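Local coordinates for protein N-alpha-acetyltransferase 35, NatC auxiliary subunit (Saccharomyces cerevisiae, PDB 6YGA) that forms, as the auxiliary subunit, part of the NatC complex that acetylates protein N-termini, including the N-terminal methionine of L-A virus Gag, at residues Leu672-Lys677 with Glu717-Phe722; Tyr323-Phe328 with Arg665-Leu670; Val710-Thr715 with Pro723-Arg728; Leu475-Glu480 with Ile547-Cys552. All coordinates share one frame; numbering follows the deposited sequence.

How the interactions relate
Three of the four contacts draw on the C-terminal part of the chain. Interactions 2 and 1 follow one another from just before helix 668-701 into its first turns, with centres about 14 Å apart, and they meet where Tyr-674 packs on Phe-328. That helix leads into the hairpin of interaction 3, whose connecting loop supplies 717-722 to interaction 1; those two centres are about 16 Å apart. Interaction 4, in sequence between the segments of interaction 2 and ahead of interactions 1 and 3, joins helices 465-506 and 511-564, and touches interaction 1 where Phe-722 rests on Leu-551 and Cys-552. The C-terminal hairpin and its loop are thus tied back onto the helical part of the subunit.

Interaction 1: Leu672-Lys677 with Glu717-Phe722; sequences LEYYCK and EGWNYF
Lys-677 lies along the backbone of Glu-717 and Gly-718, and its methylene groups touch the loop in turn. CB stands 3.4 Å from Glu-717 O. CG comes closer to the same carbonyl, at 3.2 Å from Glu-717 O, because chi1 of -67° sets it anti to the carbonyl carbon of Lys-677, and the chain then runs extended. CD drifts toward Gly-718 O, 3.8 Å away, and CE passes the carboxylate of Glu-717. NZ, at the end of the extended chain, forms a salt bridge with Glu-673 OE2 of the same helix at 3.6 Å.

One turn earlier, Tyr-674 offers its ring edge to the indole of Trp-719 in a T-shaped (edge-to-face) pair. CE1 of Tyr-674 points into the indole face and approaches CE2 of Trp-719 to 3.3 Å, while the planes stand 83° apart. Phenol and indole are both swung anti to their backbone nitrogens, which brings them together between helix and loop. The other end of the phenol, OH, bonds to a bound 1,2-ethanediol.

The loop, which links the two strands of the C-terminal hairpin, is held further by the next turn of the same helix, where Thr-681 OG1 bonds Trp-719 N and His-680 ND1 bonds Glu-717 O. Lys-677 O also receives the CA-H of Gly-718, 3.2 Å between O and CA. The contact therefore relies on aromatic packing, aliphatic cover and CH...O approaches, while the lysine charge is paired within the helix.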
# COMPACT_ATOMS: atom_id res chain seq x y z
N LEU B 672 -15.36 -18.43 10.63
CA LEU B 672 -16.20 -19.36 9.89
C LEU B 672 -16.20 -19.03 8.41
O LEU B 672 -16.08 -19.92 7.56
CB LEU B 672 -17.63 -19.34 10.44
CG LEU B 672 -17.83 -19.98 11.82
CD1 LEU B 672 -19.26 -19.76 12.30
CD2 LEU B 672 -17.50 -21.46 11.77
N GLU B 673 -16.32 -17.74 8.08
CA GLU B 673 -16.31 -17.32 6.68
C GLU B 673 -14.99 -17.69 6.01
O GLU B 673 -14.97 -18.08 4.84
CB GLU B 673 -16.57 -15.81 6.60
CG GLU B 673 -16.54 -15.23 5.20
CD GLU B 673 -16.78 -13.73 5.18
OE1 GLU B 673 -17.25 -13.19 6.21
OE2 GLU B 673 -16.49 -13.09 4.15
N TYR B 674 -13.88 -17.58 6.75
CA TYR B 674 -12.59 -17.96 6.20
C TYR B 674 -12.54 -19.45 5.87
O TYR B 674 -12.18 -19.83 4.74
CB TYR B 674 -11.48 -17.61 7.20
CG TYR B 674 -10.16 -18.28 6.91
CD1 TYR B 674 -9.36 -17.86 5.86
CD2 TYR B 674 -9.72 -19.34 7.69
CE1 TYR B 674 -8.16 -18.46 5.59
CE2 TYR B 674 -8.51 -19.96 7.42
CZ TYR B 674 -7.74 -19.51 6.37
OH TYR B 674 -6.53 -20.12 6.09
N TYR B 675 -12.89 -20.31 6.83
CA TYR B 675 -12.83 -21.75 6.57
C TYR B 675 -13.84 -22.18 5.52
O TYR B 675 -13.59 -23.14 4.78
CB TYR B 675 -13.03 -22.53 7.87
CG TYR B 675 -11.79 -22.55 8.73
CD1 TYR B 675 -10.72 -23.38 8.43
CD2 TYR B 675 -11.68 -21.72 9.84
CE1 TYR B 675 -9.58 -23.40 9.21
CE2 TYR B 675 -10.54 -21.73 10.63
CZ TYR B 675 -9.50 -22.57 10.31
OH TYR B 675 -8.37 -22.58 11.09
N CYS B 676 -14.98 -21.49 5.44
CA CYS B 676 -15.90 -21.73 4.34
C CYS B 676 -15.23 -21.45 3.00
O CYS B 676 -15.34 -22.24 2.06
CB CYS B 676 -17.16 -20.88 4.51
SG CYS B 676 -18.36 -21.10 3.19
N LYS B 677 -14.53 -20.32 2.90
CA LYS B 677 -13.79 -20.02 1.68
C LYS B 677 -12.67 -21.03 1.44
O LYS B 677 -12.39 -21.39 0.30
CB LYS B 677 -13.21 -18.60 1.75
CG LYS B 677 -14.27 -17.51 1.73
CD LYS B 677 -13.64 -16.13 1.75
CE LYS B 677 -14.68 -15.06 1.44
NZ LYS B 677 -14.13 -13.69 1.54
N GLU B 717 -15.09 -17.16 -4.35
CA GLU B 717 -15.51 -17.36 -2.97
C GLU B 717 -14.56 -18.27 -2.20
O GLU B 717 -14.93 -18.78 -1.14
CB GLU B 717 -16.94 -17.91 -2.92
CG GLU B 717 -17.99 -16.91 -3.33
CD GLU B 717 -17.89 -15.61 -2.55
OE1 GLU B 717 -17.67 -15.66 -1.32
OE2 GLU B 717 -18.02 -14.53 -3.17
N GLY B 718 -13.35 -18.48 -2.72
CA GLY B 718 -12.36 -19.30 -2.06
C GLY B 718 -11.33 -18.48 -1.31
O GLY B 718 -11.45 -17.26 -1.15
N TRP B 719 -10.30 -19.17 -0.84
CA TRP B 719 -9.17 -18.54 -0.17
C TRP B 719 -7.98 -18.59 -1.11
O TRP B 719 -7.47 -19.67 -1.44
CB TRP B 719 -8.85 -19.22 1.16
CG TRP B 719 -7.83 -18.46 1.94
CD1 TRP B 719 -6.58 -18.88 2.28
CD2 TRP B 719 -7.96 -17.13 2.46
NE1 TRP B 719 -5.93 -17.90 2.99
CE2 TRP B 719 -6.76 -16.81 3.11
CE3 TRP B 719 -8.99 -16.18 2.43
CZ2 TRP B 719 -6.55 -15.59 3.73
CZ3 TRP B 719 -8.78 -14.96 3.05
CH2 TRP B 719 -7.57 -14.67 3.69
N ASN B 720 -7.52 -17.41 -1.54
CA ASN B 720 -6.58 -17.29 -2.64
C ASN B 720 -5.12 -17.39 -2.21
O ASN B 720 -4.23 -17.03 -2.99
CB ASN B 720 -6.82 -15.97 -3.38
CG ASN B 720 -8.20 -15.93 -4.01
OD1 ASN B 720 -8.78 -16.97 -4.34
ND2 ASN B 720 -8.72 -14.72 -4.20
N TYR B 721 -4.85 -17.89 -1.00
CA TYR B 721 -3.49 -18.35 -0.72
C TYR B 721 -3.15 -19.60 -1.53
O TYR B 721 -1.97 -19.92 -1.68
CB TYR B 721 -3.31 -18.64 0.77
CG TYR B 721 -3.10 -17.43 1.65
CD1 TYR B 721 -3.41 -16.15 1.20
CD2 TYR B 721 -2.60 -17.57 2.94
CE1 TYR B 721 -3.22 -15.04 2.02
CE2 TYR B 721 -2.40 -16.47 3.75
CZ TYR B 721 -2.71 -15.22 3.29
OH TYR B 721 -2.52 -14.13 4.11
N PHE B 722 -4.16 -20.30 -2.04
CA PHE B 722 -3.98 -21.51 -2.83
C PHE B 722 -4.76 -21.35 -4.13
O PHE B 722 -5.88 -21.85 -4.26
CB PHE B 722 -4.44 -22.75 -2.06
CG PHE B 722 -3.85 -22.86 -0.68
CD1 PHE B 722 -4.51 -22.32 0.42
CD2 PHE B 722 -2.65 -23.52 -0.47
CE1 PHE B 722 -3.98 -22.42 1.69
CE2 PHE B 722 -2.11 -23.63 0.81
CZ PHE B 722 -2.78 -23.08 1.89

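Interaction 2: Tyr323-Phe328 with Arg665-Leu670; sequences YQFAKF and RLVQEL
Gln-324 meets Val-667 through its backbone: the carbonyl O of Gln-324 lies 3.6 Å from CG2 of Val-667. Its amide heads elsewhere, and NE2 is bonded to Thr-662 O, so the polar end of this side chain ties the helix to residues just ahead of the second segment.

Phe-325 follows, with CG anti to its backbone N (chi1 179°). That torsion brings the ring to Val-667 and Leu-666, where CD2 of Phe-325 approaches CG1 of Val-667 to 3.7 Å. The same CD2 lies 4.2 Å from CB of Leu-666, and both aliphatic side chains come at about a right angle to the phenylalanine. The ring also meets that of Phe-329, nearly parallel to it, and touches Val-313.

These contacts join the C-terminal end of helix 319-328 to the beginning of helix 668-701, two elements more than 300 residues apart in sequence but both within the TPR-like family region. Val-667, at the N-cap position, divides its two methyls between two phenylalanines: CG1 meets Phe-325 and CG2 meets Phe-328. Its carbonyl O and that of Gln-668 are both hydrogen-bonding partners of Ser-671 OG, one turn on.

Phe-328, the last residue of the first segment, takes the other branch: its CB is 3.9 Å from Val-667 CG2. Edge-on to its ring, in plane, is the carbonyl O of Gln-324. Leu-670 approaches from the next turn, with CD1 placed 3.8 Å from Phe-328 O, and continues onto Leu-332 and Arg-335.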
# COMPACT_ATOMS: atom_id res chain seq x y z
N TYR B 323 -4.91 -12.58 19.77
CA TYR B 323 -4.12 -13.11 18.67
C TYR B 323 -5.01 -13.49 17.49
O TYR B 323 -4.73 -13.11 16.34
CB TYR B 323 -3.31 -14.32 19.16
CG TYR B 323 -2.50 -15.04 18.11
CD1 TYR B 323 -1.21 -14.64 17.79
CD2 TYR B 323 -3.01 -16.16 17.46
CE1 TYR B 323 -0.46 -15.31 16.84
CE2 TYR B 323 -2.28 -16.83 16.51
CZ TYR B 323 -1.00 -16.41 16.20
OH TYR B 323 -0.28 -17.09 15.25
N GLN B 324 -6.10 -14.21 17.75
CA GLN B 324 -7.02 -14.59 16.69
C GLN B 324 -7.80 -13.40 16.16
O GLN B 324 -8.20 -13.39 14.98
CB GLN B 324 -7.97 -15.68 17.18
CG GLN B 324 -7.29 -17.00 17.51
CD GLN B 324 -6.97 -17.83 16.27
OE1 GLN B 324 -6.45 -17.32 15.28
NE2 GLN B 324 -7.29 -19.12 16.33
N PHE B 325 -8.05 -12.38 17.00
CA PHE B 325 -8.65 -11.16 16.49
C PHE B 325 -7.74 -10.49 15.47
O PHE B 325 -8.20 -10.04 14.42
CB PHE B 325 -8.97 -10.20 17.64
CG PHE B 325 -9.59 -8.90 17.20
CD1 PHE B 325 -8.80 -7.81 16.86
CD2 PHE B 325 -10.97 -8.76 17.12
CE1 PHE B 325 -9.36 -6.62 16.44
CE2 PHE B 325 -11.54 -7.57 16.72
CZ PHE B 325 -10.74 -6.50 16.37
N ALA B 326 -6.44 -10.41 15.77
CA ALA B 326 -5.51 -9.83 14.82
C ALA B 326 -5.39 -10.67 13.55
O ALA B 326 -5.12 -10.13 12.48
CB ALA B 326 -4.13 -9.66 15.47
N LYS B 327 -5.58 -11.99 13.66
CA LYS B 327 -5.41 -12.85 12.49
C LYS B 327 -6.58 -12.74 11.53
O LYS B 327 -6.43 -13.01 10.34
CB LYS B 327 -5.22 -14.30 12.92
CG LYS B 327 -3.86 -14.59 13.54
CD LYS B 327 -2.83 -15.00 12.50
CE LYS B 327 -3.13 -16.39 11.95
NZ LYS B 327 -2.09 -16.87 11.00
N PHE B 328 -7.76 -12.34 12.02
CA PHE B 328 -8.98 -12.41 11.24
C PHE B 328 -9.69 -11.09 11.00
O PHE B 328 -10.47 -11.00 10.05
CB PHE B 328 -9.98 -13.38 11.89
CG PHE B 328 -9.63 -14.83 11.72
CD1 PHE B 328 -9.99 -15.51 10.57
CD2 PHE B 328 -8.95 -15.52 12.71
CE1 PHE B 328 -9.68 -16.85 10.40
CE2 PHE B 328 -8.63 -16.87 12.55
CZ PHE B 328 -9.00 -17.53 11.40
N ARG B 665 -13.57 -16.37 19.73
CA ARG B 665 -14.84 -15.84 20.23
C ARG B 665 -15.13 -14.45 19.67
O ARG B 665 -16.28 -14.14 19.33
CB ARG B 665 -14.84 -15.82 21.76
CG ARG B 665 -16.08 -15.19 22.37
CD ARG B 665 -16.07 -15.31 23.89
NE ARG B 665 -14.98 -14.56 24.50
CZ ARG B 665 -15.11 -13.33 25.00
NH1 ARG B 665 -16.28 -12.71 24.97
NH2 ARG B 665 -14.06 -12.72 25.54
N LEU B 666 -14.11 -13.61 19.56
CA LEU B 666 -14.33 -12.24 19.09
C LEU B 666 -14.49 -12.15 17.58
O LEU B 666 -15.04 -11.16 17.09
CB LEU B 666 -13.18 -11.34 19.53
CG LEU B 666 -12.86 -11.32 21.03
CD1 LEU B 666 -11.80 -10.27 21.33
CD2 LEU B 666 -14.11 -11.08 21.85
N VAL B 667 -14.04 -13.16 16.83
CA VAL B 667 -14.10 -13.12 15.37
C VAL B 667 -14.76 -14.39 14.86
O VAL B 667 -14.33 -14.97 13.86
CB VAL B 667 -12.70 -12.93 14.77
CG1 VAL B 667 -12.21 -11.51 14.99
CG2 VAL B 667 -11.73 -13.93 15.37
N GLN B 668 -15.83 -14.83 15.54
CA GLN B 668 -16.41 -16.13 15.23
C GLN B 668 -16.95 -16.18 13.81
O GLN B 668 -16.67 -17.12 13.06
CB GLN B 668 -17.52 -16.46 16.24
CG GLN B 668 -18.12 -17.84 16.07
CD GLN B 668 -19.28 -18.09 17.01
OE1 GLN B 668 -19.75 -17.18 17.68
NE2 GLN B 668 -19.75 -19.34 17.05
N GLU B 669 -17.72 -15.16 13.41
CA GLU B 669 -18.28 -15.13 12.06
C GLU B 669 -17.18 -15.07 11.00
O GLU B 669 -17.24 -15.77 9.99
CB GLU B 669 -19.24 -13.96 11.91
CG GLU B 669 -20.38 -13.89 12.92
CD GLU B 669 -20.07 -12.98 14.09
OE1 GLU B 669 -18.96 -13.07 14.65
OE2 GLU B 669 -20.94 -12.16 14.45
N LEU B 670 -16.16 -14.23 11.22
CA LEU B 670 -15.10 -14.07 10.23
C LEU B 670 -14.28 -15.34 10.08
O LEU B 670 -13.87 -15.70 8.97
CB LEU B 670 -14.21 -12.88 10.58
CG LEU B 670 -14.84 -11.49 10.49
CD1 LEU B 670 -14.03 -10.45 11.26
CD2 LEU B 670 -14.99 -11.06 9.04

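Interaction 3: Val710-Thr715 with Pro723-Arg728; sequences VELVHT and PIQTLR
Glu-711 and Thr-726 form an antiparallel hydrogen-bonded pair at the tight centre of this contact. Glu-711 N donates to Thr-726 O at 3.0 Å, and Thr-726 N returns to Glu-711 O at 2.9 Å, nearly straight at 174°. Val-713 and Ile-724 repeat the pattern, with Ile-724 N reaching Val-713 O at 2.8 Å. Between these pairs Leu-712 faces Gln-725, a non-hydrogen-bonded pair whose side chains run side by side: CD2 of Leu-712 is 3.9 Å from CG of Gln-725 and equally near CG of Pro-723.

The whole is a two-stranded beta hairpin, strand 708-713 against strand 724-729, twisted so that the directions of 710-713 and 724-728 differ by 138°. The face bearing Val-710 and Gln-725 settles on helix 511-564, where the amide NE2 of Gln-725 is bonded to Glu-555 OE1. Ile-724, from the other face, packs on Ala-684 and Leu-685 of helix 668-701.

On the solvent side the contact rests on one exposed side chain, Arg-728. It stretches back, largely extended, over the face bearing Val-713 and Thr-726, and the CG2 methyl of Val-713 sits 3.4 Å above the guanidinium plane, toward its rim. At the edge of that group NH1 makes a salt bridge with OE1 of Glu-711; the modelled separation is implausibly short, so the exact placement is doubtful, as is the 82° between carboxylate and guanidinium planes. The same CG2 of Val-713 lies 3.3 Å from OG1 of Thr-726.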
# COMPACT_ATOMS: atom_id res chain seq x y z
N VAL B 710 -0.64 -22.27 -18.44
CA VAL B 710 -1.12 -22.43 -17.08
C VAL B 710 -1.23 -21.05 -16.44
O VAL B 710 -0.30 -20.24 -16.56
CB VAL B 710 -0.21 -23.35 -16.26
CG1 VAL B 710 -0.81 -23.61 -14.88
CG2 VAL B 710 0.02 -24.66 -16.99
N GLU B 711 -2.35 -20.79 -15.78
CA GLU B 711 -2.56 -19.53 -15.07
C GLU B 711 -2.99 -19.83 -13.65
O GLU B 711 -3.72 -20.79 -13.40
CB GLU B 711 -3.61 -18.66 -15.77
CG GLU B 711 -3.24 -18.19 -17.16
CD GLU B 711 -4.27 -17.23 -17.74
OE1 GLU B 711 -5.38 -17.14 -17.17
OE2 GLU B 711 -3.98 -16.57 -18.75
N LEU B 712 -2.54 -19.00 -12.72
CA LEU B 712 -2.93 -19.11 -11.31
C LEU B 712 -4.22 -18.32 -11.14
O LEU B 712 -4.21 -17.09 -11.07
CB LEU B 712 -1.83 -18.59 -10.40
CG LEU B 712 -0.53 -19.39 -10.42
CD1 LEU B 712 0.57 -18.62 -9.70
CD2 LEU B 712 -0.74 -20.75 -9.78
N VAL B 713 -5.35 -19.03 -11.07
CA VAL B 713 -6.67 -18.42 -11.05
C VAL B 713 -7.17 -18.33 -9.61
O VAL B 713 -7.09 -19.31 -8.86
CB VAL B 713 -7.66 -19.21 -11.92
CG1 VAL B 713 -9.07 -18.69 -11.74
CG2 VAL B 713 -7.24 -19.13 -13.39
N HIS B 714 -7.68 -17.16 -9.24
CA HIS B 714 -8.27 -16.97 -7.92
C HIS B 714 -9.71 -17.46 -7.90
O HIS B 714 -10.49 -17.16 -8.82
CB HIS B 714 -8.19 -15.50 -7.51
CG HIS B 714 -6.81 -15.03 -7.19
ND1 HIS B 714 -6.57 -13.96 -6.35
CD2 HIS B 714 -5.60 -15.47 -7.59
CE1 HIS B 714 -5.26 -13.77 -6.25
NE2 HIS B 714 -4.65 -14.67 -6.99
N THR B 715 -10.08 -18.21 -6.87
CA THR B 715 -11.46 -18.64 -6.67
C THR B 715 -12.25 -17.51 -6.02
O THR B 715 -11.84 -16.99 -4.98
CB THR B 715 -11.51 -19.90 -5.81
OG1 THR B 715 -10.70 -20.92 -6.40
CG2 THR B 715 -12.94 -20.41 -5.69
N PRO B 723 -4.19 -20.65 -5.11
CA PRO B 723 -4.90 -20.47 -6.38
C PRO B 723 -5.02 -21.78 -7.14
O PRO B 723 -4.32 -22.76 -6.87
CB PRO B 723 -4.03 -19.47 -7.14
CG PRO B 723 -2.67 -19.65 -6.57
CD PRO B 723 -2.88 -19.98 -5.11
N ILE B 724 -5.94 -21.79 -8.11
CA ILE B 724 -6.20 -22.97 -8.92
C ILE B 724 -5.32 -22.90 -10.17
O ILE B 724 -5.41 -21.94 -10.94
CB ILE B 724 -7.68 -23.07 -9.30
CG1 ILE B 724 -8.57 -22.91 -8.06
CG2 ILE B 724 -7.97 -24.38 -10.00
CD1 ILE B 724 -8.41 -24.01 -7.04
N GLN B 725 -4.48 -23.92 -10.36
CA GLN B 725 -3.61 -23.99 -11.54
C GLN B 725 -4.46 -24.44 -12.72
O GLN B 725 -4.76 -25.63 -12.86
CB GLN B 725 -2.44 -24.93 -11.28
CG GLN B 725 -1.58 -24.51 -10.09
CD GLN B 725 -0.44 -25.48 -9.81
OE1 GLN B 725 0.42 -25.71 -10.67
NE2 GLN B 725 -0.43 -26.05 -8.62
N THR B 726 -4.83 -23.49 -13.58
CA THR B 726 -5.85 -23.69 -14.60
C THR B 726 -5.23 -23.71 -16.00
O THR B 726 -4.38 -22.88 -16.33
CB THR B 726 -6.90 -22.58 -14.52
OG1 THR B 726 -7.35 -22.45 -13.16
CG2 THR B 726 -8.10 -22.89 -15.41
N LEU B 727 -5.67 -24.67 -16.81
CA LEU B 727 -5.31 -24.71 -18.22
C LEU B 727 -6.11 -23.66 -18.97
O LEU B 727 -7.27 -23.40 -18.65
CB LEU B 727 -5.59 -26.09 -18.82
CG LEU B 727 -4.61 -27.19 -18.43
CD1 LEU B 727 -4.95 -28.48 -19.14
CD2 LEU B 727 -3.21 -26.73 -18.76
N ARG B 728 -5.49 -23.07 -19.98
CA ARG B 728 -6.19 -22.12 -20.84
C ARG B 728 -5.56 -22.16 -22.22
O ARG B 728 -4.34 -22.21 -22.36
CB ARG B 728 -6.18 -20.70 -20.26
CG ARG B 728 -7.48 -20.34 -19.55
CD ARG B 728 -7.36 -19.11 -18.68
NE ARG B 728 -8.45 -19.07 -17.70
CZ ARG B 728 -8.58 -18.14 -16.76
NH1 ARG B 728 -7.69 -17.17 -16.65
NH2 ARG B 728 -9.61 -18.19 -15.92

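Interaction 4: Leu475-Glu480 with Ile547-Cys552; sequences LSHHLE and ITKSLC. With EDO (1,2-ethanediol), chain C; EDO (1,2-ethanediol), chain D.
The imidazole of His-477 has the ammonium of Lys-549 off to one side, oblique to the ring, while the carboxylate of Glu-480 meets the same NZ through one oxygen. OE1 of Glu-480 lies 3.2 Å from NZ of Lys-549, a salt bridge whose hydrogen bond is weak; the other oxygen, OE2, is more distant and has a weak bond to Asn-546 ND2. Both partners belong to an antiparallel helical hairpin, helices 465-506 and 511-564 linked by a short turn; the axes of segments 475-480 and 547-552 come within 9.1 Å, at 155°.

Lys-549 carries most of the contact. Its CG rests 3.9 Å from CB of Ser-476, and CD lies over the backbone of His-477, 3.9 Å from that residue's CA. The chain then bends at chi3 (67°), which turns CE and NZ along the first helix toward Glu-480, whose side chain crosses that of the lysine at about a right angle. The methylenes of Lys-549 thus pack on Ser-476 and His-477, and its NZ ends at Glu-480.

Deeper between the helices, Ser-476 OG bonds to Val-472 O in its own helix. OG of Ser-476 also lies 3.4 Å from CG2 of Thr-548. In that threonine chi1 of -66° puts CG2 against Ser-476 and sends OG1 to Glu-544 O, by a weak bond, and to a 1,2-ethanediol. A second 1,2-ethanediol, probably from the crystallisation liquor, lies beside Lys-549: its O1 donates to OG of Ser-550 at 2.7 Å and stands 3.2 Å from CE of Lys-549.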
# COMPACT_ATOMS: atom_id res chain seq x y z
N LEU B 475 8.14 -26.21 5.06
CA LEU B 475 8.03 -25.45 6.30
C LEU B 475 6.93 -26.00 7.19
O LEU B 475 7.12 -26.13 8.41
CB LEU B 475 7.78 -23.97 6.00
CG LEU B 475 8.88 -23.15 5.33
CD1 LEU B 475 8.43 -21.70 5.23
CD2 LEU B 475 10.20 -23.28 6.08
N SER B 476 5.76 -26.31 6.62
CA SER B 476 4.65 -26.84 7.40
C SER B 476 4.99 -28.18 8.03
O SER B 476 4.50 -28.50 9.12
CB SER B 476 3.40 -26.97 6.52
OG SER B 476 3.07 -25.74 5.90
N HIS B 477 5.80 -29.00 7.35
CA HIS B 477 6.20 -30.27 7.93
C HIS B 477 7.05 -30.05 9.17
O HIS B 477 6.87 -30.74 10.18
CB HIS B 477 6.96 -31.11 6.89
CG HIS B 477 7.38 -32.46 7.38
ND1 HIS B 477 8.62 -32.69 7.95
CD2 HIS B 477 6.74 -33.65 7.39
CE1 HIS B 477 8.72 -33.96 8.28
NE2 HIS B 477 7.59 -34.57 7.95
N HIS B 478 7.95 -29.07 9.13
CA HIS B 478 8.76 -28.76 10.31
C HIS B 478 7.92 -28.15 11.42
O HIS B 478 8.15 -28.42 12.60
CB HIS B 478 9.91 -27.82 9.93
CG HIS B 478 11.06 -28.51 9.28
ND1 HIS B 478 12.19 -28.89 9.97
CD2 HIS B 478 11.27 -28.90 8.00
CE1 HIS B 478 13.04 -29.47 9.15
NE2 HIS B 478 12.50 -29.49 7.94
N LEU B 479 6.93 -27.33 11.06
CA LEU B 479 6.06 -26.76 12.08
C LEU B 479 5.19 -27.83 12.74
O LEU B 479 4.98 -27.80 13.95
CB LEU B 479 5.18 -25.66 11.48
CG LEU B 479 4.25 -24.96 12.47
CD1 LEU B 479 5.01 -24.50 13.70
CD2 LEU B 479 3.56 -23.78 11.80
N GLU B 480 4.71 -28.79 11.95
CA GLU B 480 3.89 -29.86 12.53
C GLU B 480 4.73 -30.74 13.45
O GLU B 480 4.27 -31.14 14.53
CB GLU B 480 3.24 -30.69 11.42
CG GLU B 480 2.20 -31.68 11.92
CD GLU B 480 2.38 -33.06 11.33
OE1 GLU B 480 3.36 -33.26 10.58
OE2 GLU B 480 1.55 -33.95 11.61
N ILE B 547 -3.86 -29.02 7.55
CA ILE B 547 -4.63 -28.55 6.41
C ILE B 547 -3.73 -27.79 5.45
O ILE B 547 -3.76 -28.01 4.23
CB ILE B 547 -5.82 -27.69 6.88
CG1 ILE B 547 -6.86 -28.57 7.58
CG2 ILE B 547 -6.46 -26.96 5.70
CD1 ILE B 547 -7.96 -27.78 8.23
N THR B 548 -2.90 -26.89 5.98
CA THR B 548 -1.94 -26.16 5.15
C THR B 548 -1.00 -27.13 4.45
O THR B 548 -0.73 -27.00 3.25
CB THR B 548 -1.15 -25.17 6.00
OG1 THR B 548 -2.02 -24.14 6.49
CG2 THR B 548 -0.03 -24.54 5.18
N LYS B 549 -0.48 -28.11 5.20
CA LYS B 549 0.46 -29.07 4.63
C LYS B 549 -0.19 -29.86 3.50
O LYS B 549 0.42 -30.04 2.43
CB LYS B 549 0.96 -30.01 5.73
CG LYS B 549 2.36 -30.54 5.52
CD LYS B 549 2.75 -31.51 6.62
CE LYS B 549 1.92 -32.78 6.54
NZ LYS B 549 2.28 -33.78 7.58
N SER B 550 -1.42 -30.32 3.70
CA SER B 550 -2.11 -31.09 2.67
C SER B 550 -2.37 -30.25 1.43
O SER B 550 -2.20 -30.74 0.30
CB SER B 550 -3.42 -31.65 3.22
OG SER B 550 -3.19 -32.61 4.24
N LEU B 551 -2.80 -29.00 1.60
CA LEU B 551 -3.13 -28.17 0.45
C LEU B 551 -1.90 -27.88 -0.41
O LEU B 551 -1.97 -27.94 -1.64
CB LEU B 551 -3.79 -26.87 0.91
CG LEU B 551 -5.22 -27.02 1.45
CD1 LEU B 551 -5.74 -25.68 1.93
CD2 LEU B 551 -6.13 -27.60 0.38
N CYS B 552 -0.77 -27.56 0.23
CA CYS B 552 0.47 -27.37 -0.51
C CYS B 552 0.85 -28.62 -1.29
O CYS B 552 1.24 -28.53 -2.46
CB CYS B 552 1.60 -26.99 0.45
SG CYS B 552 1.34 -25.45 1.34
C1 EDO C . -0.15 -34.58 4.12
O1 EDO C . -0.73 -33.53 4.89
C2 EDO C . -1.01 -35.84 4.26
O2 EDO C . -0.45 -36.89 3.47
C1 EDO D . -5.05 -23.72 6.72
O1 EDO D . -4.19 -22.97 5.85
C2 EDO D . -5.91 -22.80 7.56
O2 EDO D . -5.12 -21.72 8.09